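Local coordinates for oxidoreductase, short chain dehydrogenase/reductase family protein (Bifidobacterium adolescentis L2-32, PDB 6OW4) that catalyses the NADH-dependent interconversion of a 20-keto group and a 20beta-hydroxyl group on steroids, as a short-chain dehydrogenase/reductase, at residues K43-G48 and G120-A125; L176-A181 and I223-I228; D263-T268 and I285-G290. All blocks are in the same frame, centred on the assembly; numbering follows the deposited sequence.

Interaction 1. Residues K43-G48 and G120-A125. With NAD (nicotinamide-adenine-dinucleotide), chain N.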
loop_
_atom_site.group_PDB
_atom_site.type_symbol
_atom_site.label_atom_id
_atom_site.label_comp_id
_atom_site.label_asym_id
_atom_site.label_seq_id
_atom_site.Cartn_x
_atom_site.Cartn_y
_atom_site.Cartn_z
ATOM N N LYS F 43 18.254 21.871 17.255
ATOM C CA LYS F 43 17.555 23.097 16.792
ATOM C C LYS F 43 16.767 22.763 15.522
ATOM O O LYS F 43 17.250 21.935 14.728
ATOM C CB LYS F 43 18.573 24.213 16.541
ATOM C CG LYS F 43 19.615 24.388 17.637
ATOM C CD LYS F 43 20.577 25.517 17.376
ATOM C CE LYS F 43 21.620 25.657 18.461
ATOM N NZ LYS F 43 22.773 26.468 18.002
ATOM N N GLY F 44 15.601 23.387 15.349
ATOM C CA GLY F 44 14.709 23.152 14.200
ATOM C C GLY F 44 13.539 24.114 14.205
ATOM O O GLY F 44 13.493 24.974 15.101
ATOM N N PHE F 45 12.624 23.974 13.243
ATOM C CA PHE F 45 11.439 24.855 13.095
ATOM C C PHE F 45 10.185 24.014 12.834
ATOM O O PHE F 45 10.292 22.853 12.394
ATOM C CB PHE F 45 11.681 25.898 12.001
ATOM C CG PHE F 45 11.762 25.363 10.594
ATOM C CD1 PHE F 45 12.977 24.979 10.046
ATOM C CD2 PHE F 45 10.625 25.273 9.807
ATOM C CE1 PHE F 45 13.048 24.500 8.746
ATOM C CE2 PHE F 45 10.698 24.795 8.508
ATOM C CZ PHE F 45 11.909 24.409 7.979
ATOM N N VAL F 46 9.028 24.613 13.122
ATOM C CA VAL F 46 7.672 24.015 12.953
ATOM C C VAL F 46 6.814 25.019 12.179
ATOM O O VAL F 46 6.696 26.166 12.649
ATOM C CB VAL F 46 7.039 23.672 14.316
ATOM C CG1 VAL F 46 5.616 23.157 14.159
ATOM C CG2 VAL F 46 7.889 22.686 15.107
ATOM N N THR F 47 6.252 24.603 11.041
ATOM C CA THR F 47 5.363 25.436 10.187
ATOM C C THR F 47 3.918 25.191 10.627
ATOM O O THR F 47 3.660 24.119 11.204
ATOM C CB THR F 47 5.574 25.149 8.696
ATOM O OG1 THR F 47 4.923 23.922 8.369
ATOM C CG2 THR F 47 7.037 25.076 8.316
ATOM N N GLY F 48 3.026 26.152 10.375
ATOM C CA GLY F 48 1.643 26.144 10.885
ATOM C C GLY F 48 1.618 26.065 12.403
ATOM O O GLY F 48 0.708 25.403 12.942
ATOM N N GLY F 120 20.671 29.276 14.674
ATOM C CA GLY F 120 22.022 28.688 14.573
ATOM C C GLY F 120 22.110 27.680 13.442
ATOM O O GLY F 120 23.008 27.827 12.592
ATOM N N THR F 121 21.212 26.689 13.435
ATOM C CA THR F 121 21.119 25.626 12.397
ATOM C C THR F 121 19.740 24.960 12.460
ATOM O O THR F 121 18.907 25.394 13.283
ATOM C CB THR F 121 22.244 24.593 12.551
ATOM O OG1 THR F 121 22.179 23.705 11.435
ATOM C CG2 THR F 121 22.158 23.799 13.839
ATOM N N VAL F 122 19.525 23.944 11.617
ATOM C CA VAL F 122 18.268 23.142 11.537
ATOM C C VAL F 122 18.646 21.655 11.566
ATOM O O VAL F 122 19.191 21.166 10.558
ATOM C CB VAL F 122 17.454 23.517 10.281
ATOM C CG1 VAL F 122 16.312 22.547 10.015
ATOM C CG2 VAL F 122 16.925 24.941 10.367
ATOM N N ASP F 123 18.384 20.989 12.697
ATOM C CA ASP F 123 18.554 19.524 12.902
ATOM C C ASP F 123 17.257 18.805 12.514
ATOM O O ASP F 123 17.339 17.652 12.063
ATOM C CB ASP F 123 18.908 19.191 14.354
ATOM C CG ASP F 123 20.237 19.761 14.817
ATOM O OD1 ASP F 123 21.284 19.244 14.377
ATOM O OD2 ASP F 123 20.216 20.718 15.615
ATOM N N PHE F 124 16.105 19.452 12.709
ATOM C CA PHE F 124 14.765 18.902 12.378
ATOM C C PHE F 124 13.877 20.001 11.786
ATOM O O PHE F 124 14.128 21.192 12.040
ATOM C CB PHE F 124 14.111 18.303 13.624
ATOM C CG PHE F 124 13.804 19.312 14.702
ATOM C CD1 PHE F 124 12.587 19.979 14.725
ATOM C CD2 PHE F 124 14.737 19.609 15.682
ATOM C CE1 PHE F 124 12.311 20.914 15.711
ATOM C CE2 PHE F 124 14.457 20.541 16.669
ATOM C CZ PHE F 124 13.245 21.191 16.683
ATOM N N ALA F 125 12.859 19.595 11.027
ATOM C CA ALA F 125 11.821 20.478 10.451
ATOM C C ALA F 125 10.483 19.736 10.455
ATOM O O ALA F 125 10.420 18.629 9.887
ATOM C CB ALA F 125 12.218 20.908 9.061
HETATM P PA NAD N . -4.867 24.643 11.432
HETATM O O1A NAD N . -5.660 25.215 10.302
HETATM O O2A NAD N . -4.959 25.568 12.653
HETATM O O5B NAD N . -3.335 24.471 11.040
HETATM C C5B NAD N . -2.858 24.886 9.759
HETATM C C4B NAD N . -1.819 26.021 9.986
HETATM O O4B NAD N . -1.037 26.206 8.642
HETATM C C3B NAD N . -2.362 27.130 10.270
HETATM O O3B NAD N . -1.781 27.734 11.481
HETATM C C2B NAD N . -2.089 28.141 8.979
HETATM O O2B NAD N . -1.937 29.516 9.441
HETATM C C1B NAD N . -1.023 27.723 8.424
HETATM N N9A NAD N . -1.068 28.033 6.959
HETATM C C8A NAD N . -1.904 27.816 5.917
HETATM N N7A NAD N . -1.358 28.384 4.812
HETATM C C5A NAD N . -0.189 28.952 5.173
HETATM C C6A NAD N . 0.762 29.662 4.428
HETATM N N6A NAD N . 0.900 30.066 3.067
HETATM N N1A NAD N . 1.875 30.138 5.034
HETATM C C2A NAD N . 2.077 29.930 6.377
HETATM N N3A NAD N . 1.135 29.226 7.118
HETATM C C4A NAD N . 0.004 28.741 6.505
HETATM O O3 NAD N . -5.485 23.165 11.813
HETATM P PN NAD N . -4.578 21.867 12.114
HETATM O O1N NAD N . -5.486 20.740 12.518
HETATM O O2N NAD N . -3.603 22.184 13.249
HETATM O O5D NAD N . -3.806 21.448 10.782
HETATM C C5D NAD N . -2.390 21.357 10.752
HETATM C C4D NAD N . -1.961 20.399 9.609
HETATM O O4D NAD N . -2.412 19.199 9.850
HETATM C C3D NAD N . -2.563 20.829 8.284
HETATM O O3D NAD N . -1.619 20.745 7.296
HETATM C C2D NAD N . -3.715 19.810 8.035
HETATM O O2D NAD N . -3.932 19.707 6.565
HETATM C C1D NAD N . -3.276 18.720 8.566
HETATM N N1N NAD N . -4.318 17.793 9.021
HETATM C C2N NAD N . -5.124 18.107 10.107
HETATM C C3N NAD N . -6.116 17.211 10.537
HETATM C C7N NAD N . -7.029 17.550 11.739
HETATM O O7N NAD N . -8.157 17.094 11.786
HETATM N N7N NAD N . -6.574 18.384 12.797
HETATM C C4N NAD N . -6.285 16.007 9.879
HETATM C C5N NAD N . -5.479 15.686 8.798
HETATM C C6N NAD N . -4.489 16.585 8.379
#

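Interaction 2. Residues L176-A181 and I223-I228. Unlike the reference sequence in segment 176-181: Ala181 (reference Ser). With NAD (nicotinamide-adenine-dinucleotide), chain N.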
loop_
_atom_site.group_PDB
_atom_site.type_symbol
_atom_site.label_atom_id
_atom_site.label_comp_id
_atom_site.label_asym_id
_atom_site.label_seq_id
_atom_site.Cartn_x
_atom_site.Cartn_y
_atom_site.Cartn_z
ATOM N N LEU F 176 13.294 15.235 8.802
ATOM C CA LEU F 176 12.150 15.941 8.167
ATOM C C LEU F 176 10.861 15.194 8.513
ATOM O O LEU F 176 10.804 13.978 8.250
ATOM C CB LEU F 176 12.355 15.992 6.650
ATOM C CG LEU F 176 13.695 16.549 6.175
ATOM C CD1 LEU F 176 13.847 16.363 4.675
ATOM C CD2 LEU F 176 13.841 18.017 6.553
ATOM N N ILE F 177 9.881 15.895 9.090
ATOM C CA ILE F 177 8.514 15.359 9.365
ATOM C C ILE F 177 7.504 16.207 8.586
ATOM O O ILE F 177 7.335 17.392 8.923
ATOM C CB ILE F 177 8.200 15.327 10.877
ATOM C CG1 ILE F 177 9.300 14.626 11.681
ATOM C CG2 ILE F 177 6.839 14.694 11.122
ATOM C CD1 ILE F 177 10.320 15.562 12.289
ATOM N N PHE F 178 6.872 15.613 7.574
ATOM C CA PHE F 178 5.812 16.239 6.746
ATOM C C PHE F 178 4.451 15.768 7.263
ATOM O O PHE F 178 4.262 14.549 7.393
ATOM C CB PHE F 178 5.987 15.859 5.274
ATOM C CG PHE F 178 7.262 16.334 4.621
ATOM C CD1 PHE F 178 8.474 15.712 4.881
ATOM C CD2 PHE F 178 7.243 17.378 3.711
ATOM C CE1 PHE F 178 9.640 16.142 4.263
ATOM C CE2 PHE F 178 8.407 17.804 3.090
ATOM C CZ PHE F 178 9.605 17.187 3.371
ATOM N N THR F 179 3.538 16.697 7.553
ATOM C CA THR F 179 2.131 16.383 7.913
ATOM C C THR F 179 1.366 16.042 6.630
ATOM O O THR F 179 1.159 16.953 5.805
ATOM C CB THR F 179 1.467 17.527 8.689
ATOM O OG1 THR F 179 2.315 17.886 9.779
ATOM C CG2 THR F 179 0.102 17.153 9.224
ATOM N N ALA F 180 0.998 14.769 6.461
ATOM C CA ALA F 180 0.113 14.273 5.381
ATOM C C ALA F 180 -1.325 14.250 5.915
ATOM O O ALA F 180 -1.678 15.171 6.678
ATOM C CB ALA F 180 0.583 12.918 4.909
ATOM N N ALA F 181 -2.122 13.255 5.515
ATOM C CA ALA F 181 -3.487 12.992 6.027
ATOM C C ALA F 181 -3.985 11.652 5.477
ATOM O O ALA F 181 -3.348 11.118 4.542
ATOM C CB ALA F 181 -4.424 14.113 5.645
ATOM N N ILE F 223 20.168 12.505 6.590
ATOM C CA ILE F 223 18.831 13.155 6.731
ATOM C C ILE F 223 17.753 12.081 6.552
ATOM O O ILE F 223 17.772 11.393 5.514
ATOM C CB ILE F 223 18.681 14.324 5.732
ATOM C CG1 ILE F 223 19.759 15.390 5.959
ATOM C CG2 ILE F 223 17.278 14.919 5.788
ATOM C CD1 ILE F 223 19.831 16.449 4.883
ATOM N N ARG F 224 16.870 11.933 7.544
ATOM C CA ARG F 224 15.668 11.060 7.486
ATOM C C ARG F 224 14.460 11.925 7.115
ATOM O O ARG F 224 14.438 13.107 7.513
ATOM C CB ARG F 224 15.455 10.339 8.821
ATOM C CG ARG F 224 16.604 9.423 9.212
ATOM C CD ARG F 224 16.393 8.693 10.525
ATOM N NE ARG F 224 16.139 9.590 11.648
ATOM C CZ ARG F 224 14.949 9.829 12.198
ATOM N NH1 ARG F 224 13.854 9.242 11.738
ATOM N NH2 ARG F 224 14.860 10.662 13.221
ATOM N N SER F 225 13.512 11.358 6.364
ATOM C CA SER F 225 12.270 12.029 5.903
ATOM C C SER F 225 11.087 11.075 6.068
ATOM O O SER F 225 11.086 10.015 5.414
ATOM C CB SER F 225 12.394 12.496 4.475
ATOM O OG SER F 225 11.213 13.168 4.055
ATOM N N ASN F 226 10.123 11.446 6.911
ATOM C CA ASN F 226 8.921 10.627 7.212
ATOM C C ASN F 226 7.686 11.531 7.204
ATOM O O ASN F 226 7.848 12.762 7.299
ATOM C CB ASN F 226 9.064 9.889 8.545
ATOM C CG ASN F 226 10.178 8.865 8.526
ATOM O OD1 ASN F 226 10.065 7.832 7.866
ATOM N ND2 ASN F 226 11.255 9.141 9.245
ATOM N N THR F 227 6.505 10.923 7.092
ATOM C CA THR F 227 5.192 11.610 7.134
ATOM C C THR F 227 4.380 11.109 8.330
ATOM O O THR F 227 4.555 9.941 8.729
ATOM C CB THR F 227 4.412 11.400 5.834
ATOM O OG1 THR F 227 4.252 9.994 5.650
ATOM C CG2 THR F 227 5.106 12.004 4.635
ATOM N N ILE F 228 3.532 11.984 8.868
ATOM C CA ILE F 228 2.473 11.653 9.861
ATOM C C ILE F 228 1.127 11.881 9.171
ATOM O O ILE F 228 0.916 12.992 8.654
ATOM C CB ILE F 228 2.640 12.500 11.137
ATOM C CG1 ILE F 228 4.024 12.294 11.757
ATOM C CG2 ILE F 228 1.526 12.212 12.135
ATOM C CD1 ILE F 228 4.328 13.226 12.905
HETATM P PA NAD N . -4.867 24.643 11.432
HETATM O O1A NAD N . -5.660 25.215 10.302
HETATM O O2A NAD N . -4.959 25.568 12.653
HETATM O O5B NAD N . -3.335 24.471 11.040
HETATM C C5B NAD N . -2.858 24.886 9.759
HETATM C C4B NAD N . -1.819 26.021 9.986
HETATM O O4B NAD N . -1.037 26.206 8.642
HETATM C C3B NAD N . -2.362 27.130 10.270
HETATM O O3B NAD N . -1.781 27.734 11.481
HETATM C C2B NAD N . -2.089 28.141 8.979
HETATM O O2B NAD N . -1.937 29.516 9.441
HETATM C C1B NAD N . -1.023 27.723 8.424
HETATM N N9A NAD N . -1.068 28.033 6.959
HETATM C C8A NAD N . -1.904 27.816 5.917
HETATM N N7A NAD N . -1.358 28.384 4.812
HETATM C C5A NAD N . -0.189 28.952 5.173
HETATM C C6A NAD N . 0.762 29.662 4.428
HETATM N N6A NAD N . 0.900 30.066 3.067
HETATM N N1A NAD N . 1.875 30.138 5.034
HETATM C C2A NAD N . 2.077 29.930 6.377
HETATM N N3A NAD N . 1.135 29.226 7.118
HETATM C C4A NAD N . 0.004 28.741 6.505
HETATM O O3 NAD N . -5.485 23.165 11.813
HETATM P PN NAD N . -4.578 21.867 12.114
HETATM O O1N NAD N . -5.486 20.740 12.518
HETATM O O2N NAD N . -3.603 22.184 13.249
HETATM O O5D NAD N . -3.806 21.448 10.782
HETATM C C5D NAD N . -2.390 21.357 10.752
HETATM C C4D NAD N . -1.961 20.399 9.609
HETATM O O4D NAD N . -2.412 19.199 9.850
HETATM C C3D NAD N . -2.563 20.829 8.284
HETATM O O3D NAD N . -1.619 20.745 7.296
HETATM C C2D NAD N . -3.715 19.810 8.035
HETATM O O2D NAD N . -3.932 19.707 6.565
HETATM C C1D NAD N . -3.276 18.720 8.566
HETATM N N1N NAD N . -4.318 17.793 9.021
HETATM C C2N NAD N . -5.124 18.107 10.107
HETATM C C3N NAD N . -6.116 17.211 10.537
HETATM C C7N NAD N . -7.029 17.550 11.739
HETATM O O7N NAD N . -8.157 17.094 11.786
HETATM N N7N NAD N . -6.574 18.384 12.797
HETATM C C4N NAD N . -6.285 16.007 9.879
HETATM C C5N NAD N . -5.479 15.686 8.798
HETATM C C6N NAD N . -4.489 16.585 8.379
HETATM O O HOH W 1 11.683 12.121 10.141
#

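Interaction 3. Residues D263-T268 and I285-G290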
loop_
_atom_site.group_PDB
_atom_site.type_symbol
_atom_site.label_atom_id
_atom_site.label_comp_id
_atom_site.label_asym_id
_atom_site.label_seq_id
_atom_site.Cartn_x
_atom_site.Cartn_y
_atom_site.Cartn_z
ATOM N N ASP F 263 -1.646 16.526 21.594
ATOM C CA ASP F 263 -0.563 15.856 22.368
ATOM C C ASP F 263 -0.240 14.483 21.761
ATOM O O ASP F 263 0.947 14.096 21.784
ATOM C CB ASP F 263 -0.946 15.719 23.844
ATOM C CG ASP F 263 -2.237 14.952 24.074
ATOM O OD1 ASP F 263 -3.309 15.553 23.894
ATOM O OD2 ASP F 263 -2.156 13.755 24.414
ATOM N N GLU F 264 -1.249 13.771 21.247
ATOM C CA GLU F 264 -1.108 12.395 20.692
ATOM C C GLU F 264 -0.409 12.448 19.328
ATOM O O GLU F 264 0.093 11.398 18.881
ATOM C CB GLU F 264 -2.477 11.722 20.584
ATOM C CG GLU F 264 -3.148 11.524 21.928
ATOM C CD GLU F 264 -4.475 10.795 21.863
ATOM O OE1 GLU F 264 -5.337 11.210 21.064
ATOM O OE2 GLU F 264 -4.637 9.806 22.600
ATOM N N ILE F 265 -0.402 13.621 18.687
ATOM C CA ILE F 265 0.383 13.905 17.451
ATOM C C ILE F 265 1.775 14.400 17.862
ATOM O O ILE F 265 2.752 14.026 17.187
ATOM C CB ILE F 265 -0.358 14.918 16.554
ATOM C CG1 ILE F 265 -1.747 14.413 16.150
ATOM C CG2 ILE F 265 0.480 15.290 15.338
ATOM C CD1 ILE F 265 -1.734 13.176 15.277
ATOM N N ALA F 266 1.853 15.204 18.928
ATOM C CA ALA F 266 3.104 15.798 19.460
ATOM C C ALA F 266 4.110 14.690 19.801
ATOM O O ALA F 266 5.295 14.838 19.446
ATOM C CB ALA F 266 2.796 16.658 20.661
ATOM N N SER F 267 3.652 13.618 20.455
ATOM C CA SER F 267 4.486 12.455 20.863
ATOM C C SER F 267 5.029 11.726 19.623
ATOM O O SER F 267 6.186 11.263 19.673
ATOM C CB SER F 267 3.717 11.527 21.775
ATOM O OG SER F 267 2.353 11.444 21.388
ATOM N N THR F 268 4.234 11.639 18.551
ATOM C CA THR F 268 4.618 10.994 17.264
ATOM C C THR F 268 5.705 11.833 16.580
ATOM O O THR F 268 6.677 11.235 16.083
ATOM C CB THR F 268 3.405 10.791 16.345
ATOM O OG1 THR F 268 2.432 10.022 17.053
ATOM C CG2 THR F 268 3.754 10.089 15.051
ATOM N N ILE F 285 3.578 7.230 9.405
ATOM C CA ILE F 285 2.945 6.785 10.681
ATOM C C ILE F 285 1.537 7.385 10.734
ATOM O O ILE F 285 1.418 8.618 10.889
ATOM C CB ILE F 285 3.816 7.161 11.898
ATOM C CG1 ILE F 285 5.250 6.650 11.724
ATOM C CG2 ILE F 285 3.180 6.660 13.188
ATOM C CD1 ILE F 285 6.127 6.777 12.953
ATOM N N ARG F 286 0.517 6.538 10.573
ATOM C CA ARG F 286 -0.914 6.922 10.680
ATOM C C ARG F 286 -1.278 7.023 12.165
ATOM O O ARG F 286 -0.957 6.084 12.917
ATOM C CB ARG F 286 -1.803 5.911 9.950
ATOM C CG ARG F 286 -1.462 5.754 8.475
ATOM C CD ARG F 286 -2.429 4.866 7.717
ATOM N NE ARG F 286 -1.820 4.345 6.499
ATOM C CZ ARG F 286 -2.462 3.667 5.551
ATOM N NH1 ARG F 286 -3.757 3.422 5.664
ATOM N NH2 ARG F 286 -1.808 3.238 4.487
ATOM N N VAL F 287 -1.905 8.134 12.558
ATOM C CA VAL F 287 -2.388 8.398 13.945
ATOM C C VAL F 287 -3.881 8.737 13.849
ATOM O O VAL F 287 -4.222 9.931 13.924
ATOM C CB VAL F 287 -1.564 9.517 14.612
ATOM C CG1 VAL F 287 -1.870 9.641 16.096
ATOM C CG2 VAL F 287 -0.070 9.317 14.398
ATOM N N ASP F 288 -4.723 7.712 13.670
ATOM C CA ASP F 288 -6.136 7.857 13.222
ATOM C C ASP F 288 -7.107 7.035 14.082
ATOM O O ASP F 288 -8.291 6.948 13.692
ATOM C CB ASP F 288 -6.267 7.449 11.753
ATOM C CG ASP F 288 -5.927 5.994 11.468
ATOM O OD1 ASP F 288 -5.536 5.280 12.415
ATOM O OD2 ASP F 288 -6.056 5.584 10.300
ATOM N N GLY F 289 -6.643 6.456 15.194
ATOM C CA GLY F 289 -7.463 5.624 16.098
ATOM C C GLY F 289 -8.104 4.435 15.392
ATOM O O GLY F 289 -9.205 4.027 15.814
ATOM N N GLY F 290 -7.442 3.893 14.364
ATOM C CA GLY F 290 -7.851 2.663 13.657
ATOM C C GLY F 290 -8.732 2.928 12.445
ATOM O O GLY F 290 -9.284 1.948 11.911
#

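Interaction 1. Residues K43-G48 and G120-A125
Gly120 passes beside the extended side chain of Lys43, whose NZ comes to 4.2 Å from Gly120 CA; from here the segment runs in to pair strand 124-127 with strand 42-47, parallel neighbours in the Rossmann-fold sheet. At Thr121 the carbonyl O, 3.5 Å from Lys43 CB, is buried with no polar partner in the model. Val122 follows, with CG2 4.0 Å from Phe45 CD1, near the ring plane and at its edge. Asp123 binds the Lys43 backbone twice. Its OD2 takes the Lys43 N-H through the anti lone pair (2.8 Å, 152° at the hydrogen), and its own N donates to Lys43 O, at 2.5 Å a distance too short to be trusted exactly. Phe124, its CG between backbone N and carbonyl carbon (chi1 65°), lays its ring over Gly44; a CB there would collide with Phe124 O. Gly44 CA sits 3.5 Å from the ring centroid, a CH-pi contact 11° off the normal. The backbone bonds of Phe124, to Lys43 O and from Phe45 N, are weak. Beyond them strand 42-47 leads to Gly48 of the NAD pocket. Ala125 closes the pairing on the other sheet face, its CB 4.0 Å from the Phe45 ring centroid.

Interaction 2. Residues L176-A181 and I223-I228
Backbone hydrogen bonds lace Leu176-Ala180 to Arg224-Ile228 in the regular alternation of parallel strands, next to 284-287, this chain's edge strand in the Rossmann-fold sheet. The ladder opens with Leu176 N to Arg224 O, 2.7 Å and almost straight at 177°. It continues through the Asn226 and Ile228 amides, which donate to Leu176 O and Phe178 O, while Phe178 N donates to Asn226 O. Ala180 N to Ile228 O, 2.8 Å but bent to 145°, extends it past the strand end. CA-H...O contacts fill the gaps, the closest being Thr227 CA to Phe178 O at 3.1 Å.

Among the apolar pairs, Ile177 and Ile228 share one face. Ile228, extended at chi2 172°, presses CD1 to 3.4 Å from Ile177 CG2, tighter than usual carbon packing. On the opposite face Leu176 CD1 meets Ile223 CG2 at 3.9 Å. There too the Phe178 ring has CE1 3.4 Å from Ser225 OG, a hydroxyl whose hydrogen bond is with Ser211, and keeps Asn226 O at its edge.

One water bridges the strands, donating to Leu176 O and accepting from Asn226 ND2, so that Leu176 O has two donors; ND2 also bonds Val280 O, and OD1 accepts from Thr283 N.

Cofactor contacts come from the C-terminal end of Leu176-Ala181. Thr179 CG2 lies 3.3 Å from NAD O4D. Ala181, where the reference sequence has serine, places CB 3.7 Å from NAD C5N on the nicotinamide ring.

The chemistry is therefore divided: main-chain bonds fix the register, each face mixes apolar with polar side chains, Asn226 beside Ile177, Ser225 beside Leu176, and residues at and just past the ladder's end meet the nicotinamide half of NAD through the Thr179 and Ala181 methyls and Ala180 O, while Thr179 OG1 pairs with Asn128.

Interaction 3. Residues D263-T268 and I285-G290
OE2 of Glu264, a residue whose carbonyl O packs 3.8 Å from Val287 CG1, is gripped twice: by a salt bridge from Arg258 and by a hydrogen bond with Ser278 OG of the second subunit. OE1 meanwhile accepts from Thr261 N, so the carboxylate is held at both oxygens near the start of helix 262-273.

That helix packs lengthwise over the last strand of the sheet as in an alpha/beta sandwich, the short axes 10.0 Å apart and running nearly antiparallel at 166°. Ile265 CD1 closes on Val287 CG1 at 3.6 Å, the two side chains crossing at a slant. Val287 CG1 lies opposite its backbone N (chi1 -170°) and reaches Ile265, while CG2, beside that N, turns to Thr268 OG1 at 3.7 Å. The Thr268 and Ile285 side chains pass in opposite senses, CG2 to CG2 at 3.9 Å. An alanine replacing Val287 would lack both branches and is likely to open a gap between Ile265 and Thr268.

Past the strand, Asp288 OD1 accepts from Gly290 N at 3.1 Å, an Asx turn; the N-H comes from 56° above the carboxylate plane.

Helix and strand thus meet mainly through methyls, with Glu264 O and Thr268 OG1, itself weakly bonded to Glu264 O, also against Val287. Tyr279 of the second subunit packs on Glu264 and Val287 and its Phe271 on Thr268, so the apolar contact continues into the assembly.

In the fold
All three contacts belong to the one parallel sheet of this Rossmann fold and follow in series along the chain. Interaction 1 pairs strands 42-47 and 124-127; strand 174-179 of interaction 2 lies next, and Ala125 O to Ile177 N, 2.9 Å, is a probable hydrogen bond. Strand 223-230 passes the sheet on to strand 284-287 of interaction 3 (Thr227 O to Ile285 N, 3.0 Å, likewise probable), and Ile228 packs on Thr268 of helix 262-273. Centres of interactions 1 and 2, and of 2 and 3, are about 13 Å apart; those of 1 and 3, about 20 Å. Interactions 1 and 2 both touch NAD, whereas interaction 3 links the sheet's edge to the second subunit.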